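Local coordinates for phenazine biosynthesis protein PhzF family (Enterococcus faecalis, PDB 1S7J) that probably acts as an isomerase of the PhzF family, whose name comes from phenazine biosynthesis, at residues A[184-190]-A[223-229]. Sequence-based numbering, arbitrary orientation.
Sequences VDFVSRT and LSAYQVS
The ring of Phe186 lies over the methyl group of Ala225, a CH-pi contact with CB 3.7 Å from the ring centroid and 17° off its normal. The ring swings over the neighbouring strand because CG sits between the backbone N and the carbonyl carbon (chi1 74°), and alanine suits the neighbouring place on the same face, its methyl small enough to lie under the ring. Leu223 brings CD2 to the ring edge, while Trp214 of helix 207-218 stacks on Phe186.

Below this layer the strands run parallel. Phe186 N donates to Ser224 O at 3.2 Å, Tyr226 N to Phe186 O at 3.1 Å, and a weaker bond joins Ser188 N to Tyr226 O. Ahead of the ladder Asp185 and Ser224 bond reciprocally: Ser224 N meets Asp185 OD2 from above the carboxylate plane at 3.1 Å, and Asp185 N reaches Ser224 OG at 3.2 Å. Short polar side chains fit here, close enough to bond backbone amides where the regular pairing begins; Gln220 also holds Asp185 OD2.

At the far end Gln227, extended beyond CG, runs alongside Ser188, its CG packed against the hydroxyl, and its OE1 accepts from Thr190 OG1 at 3.2 Å. On the other face, Val187 rests CG1 against Tyr226 CB, 4.1 Å away, and its CB faces Val228 CG1; Val228 centres an inverse gamma turn that follows directly on the strand.

This is a parallel strand pair with helix 207-218 in the connection and packed on the Phe186 face, within the two-lobed fold of the PhzF family, related to diaminopimelate epimerase.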
loop_
_atom_site.group_PDB
_atom_site.type_symbol
_atom_site.label_atom_id
_atom_site.label_comp_id
_atom_site.label_asym_id
_atom_site.label_seq_id
_atom_site.Cartn_x
_atom_site.Cartn_y
_atom_site.Cartn_z
ATOM N N VAL A 184 17.897 1.592 -7.696
ATOM C CA VAL A 184 16.973 0.486 -7.504
ATOM C C VAL A 184 16.444 0.094 -8.896
ATOM O O VAL A 184 16.699 0.807 -9.869
ATOM C CB VAL A 184 15.825 0.928 -6.550
ATOM C CG1 VAL A 184 14.598 1.375 -7.326
ATOM C CG2 VAL A 184 15.519 -0.143 -5.555
ATOM N N ASP A 185 15.740 -1.024 -8.997
ATOM C CA ASP A 185 15.230 -1.447 -10.304
ATOM C C ASP A 185 14.176 -0.510 -10.899
ATOM O O ASP A 185 14.232 -0.183 -12.086
ATOM C CB ASP A 185 14.730 -2.901 -10.264
ATOM C CG ASP A 185 15.879 -3.916 -10.268
ATOM O OD1 ASP A 185 16.993 -3.570 -10.727
ATOM O OD2 ASP A 185 15.665 -5.058 -9.825
ATOM N N PHE A 186 13.211 -0.093 -10.085
ATOM C CA PHE A 186 12.178 0.826 -10.543
ATOM C C PHE A 186 11.555 1.613 -9.395
ATOM O O PHE A 186 11.531 1.150 -8.249
ATOM C CB PHE A 186 11.096 0.091 -11.345
ATOM C CG PHE A 186 10.165 -0.754 -10.511
ATOM C CD1 PHE A 186 10.389 -2.122 -10.362
ATOM C CD2 PHE A 186 9.020 -0.197 -9.937
ATOM C CE1 PHE A 186 9.480 -2.926 -9.665
ATOM C CE2 PHE A 186 8.112 -0.989 -9.242
ATOM C CZ PHE A 186 8.343 -2.359 -9.105
ATOM N N VAL A 187 11.070 2.807 -9.711
ATOM C CA VAL A 187 10.435 3.681 -8.729
ATOM C C VAL A 187 9.019 4.015 -9.146
ATOM O O VAL A 187 8.676 3.891 -10.309
ATOM C CB VAL A 187 11.222 4.990 -8.567
ATOM C CG1 VAL A 187 12.496 4.736 -7.789
ATOM C CG2 VAL A 187 11.544 5.579 -9.926
ATOM N N SER A 188 8.208 4.470 -8.212
ATOM C CA SER A 188 6.839 4.828 -8.519
ATOM C C SER A 188 6.295 5.837 -7.533
ATOM O O SER A 188 6.988 6.253 -6.606
ATOM C CB SER A 188 5.949 3.579 -8.515
ATOM O OG SER A 188 5.884 2.985 -7.225
ATOM N N ARG A 189 5.072 6.286 -7.797
ATOM C CA ARG A 189 4.315 7.222 -6.955
ATOM C C ARG A 189 2.875 6.959 -7.351
ATOM O O ARG A 189 2.591 6.746 -8.526
ATOM C CB ARG A 189 4.692 8.684 -7.233
ATOM C CG ARG A 189 6.024 9.102 -6.660
ATOM C CD ARG A 189 6.324 10.545 -6.956
ATOM N NE ARG A 189 5.371 11.455 -6.316
ATOM C CZ ARG A 189 5.471 12.786 -6.339
ATOM N NH1 ARG A 189 4.563 13.523 -5.729
ATOM N NH2 ARG A 189 6.470 13.370 -6.985
ATOM N N THR A 190 1.973 6.932 -6.387
ATOM C CA THR A 190 0.584 6.658 -6.698
ATOM C C THR A 190 -0.371 7.736 -6.202
ATOM O O THR A 190 -0.328 8.137 -5.035
ATOM C CB THR A 190 0.155 5.240 -6.172
ATOM O OG1 THR A 190 0.160 5.218 -4.739
ATOM C CG2 THR A 190 1.117 4.174 -6.695
ATOM N N LEU A 223 12.976 -8.034 -8.299
ATOM C CA LEU A 223 13.280 -6.639 -8.520
ATOM C C LEU A 223 13.255 -5.842 -7.233
ATOM O O LEU A 223 12.525 -6.174 -6.297
ATOM C CB LEU A 223 12.267 -6.010 -9.485
ATOM C CG LEU A 223 12.016 -6.629 -10.850
ATOM C CD1 LEU A 223 10.623 -7.241 -10.870
ATOM C CD2 LEU A 223 12.135 -5.558 -11.922
ATOM N N SER A 224 14.059 -4.799 -7.188
ATOM C CA SER A 224 14.111 -3.908 -6.049
ATOM C C SER A 224 13.310 -2.652 -6.473
ATOM O O SER A 224 13.424 -2.196 -7.620
ATOM C CB SER A 224 15.566 -3.569 -5.689
ATOM O OG SER A 224 16.364 -3.339 -6.850
ATOM N N ALA A 225 12.458 -2.156 -5.591
ATOM C CA ALA A 225 11.643 -0.993 -5.907
ATOM C C ALA A 225 11.627 0.049 -4.796
ATOM O O ALA A 225 11.979 -0.239 -3.649
ATOM C CB ALA A 225 10.234 -1.425 -6.224
ATOM N N TYR A 226 11.214 1.255 -5.129
ATOM C CA TYR A 226 11.136 2.317 -4.159
ATOM C C TYR A 226 10.090 3.304 -4.576
ATOM O O TYR A 226 10.240 3.969 -5.597
ATOM C CB TYR A 226 12.496 3.034 -4.030
ATOM C CG TYR A 226 12.655 3.793 -2.735
ATOM C CD1 TYR A 226 13.486 3.314 -1.725
ATOM C CD2 TYR A 226 11.935 4.971 -2.498
ATOM C CE1 TYR A 226 13.603 3.984 -0.505
ATOM C CE2 TYR A 226 12.040 5.654 -1.284
ATOM C CZ TYR A 226 12.872 5.157 -0.289
ATOM O OH TYR A 226 12.988 5.823 0.924
ATOM N N GLN A 227 9.000 3.382 -3.819
ATOM C CA GLN A 227 7.951 4.332 -4.117
ATOM C C GLN A 227 8.449 5.673 -3.574
ATOM O O GLN A 227 8.436 5.910 -2.363
ATOM C CB GLN A 227 6.646 3.935 -3.476
ATOM C CG GLN A 227 5.479 4.622 -4.111
ATOM C CD GLN A 227 4.192 3.931 -3.874
ATOM O OE1 GLN A 227 3.144 4.548 -3.850
ATOM N NE2 GLN A 227 4.245 2.605 -3.677
ATOM N N VAL A 228 8.964 6.501 -4.484
ATOM C CA VAL A 228 9.534 7.790 -4.151
ATOM C C VAL A 228 8.568 8.948 -3.854
ATOM O O VAL A 228 8.588 9.999 -4.514
ATOM C CB VAL A 228 10.631 8.201 -5.199
ATOM C CG1 VAL A 228 10.005 8.454 -6.568
ATOM C CG2 VAL A 228 11.438 9.405 -4.700
ATOM N N SER A 229 7.718 8.738 -2.881
ATOM C CA SER A 229 6.779 9.677 -2.377
ATOM C C SER A 229 7.603 10.632 -1.444
ATOM O O SER A 229 8.736 10.315 -1.089
ATOM C CB SER A 229 5.574 9.008 -1.716
ATOM O OG SER A 229 5.862 8.309 -0.518
#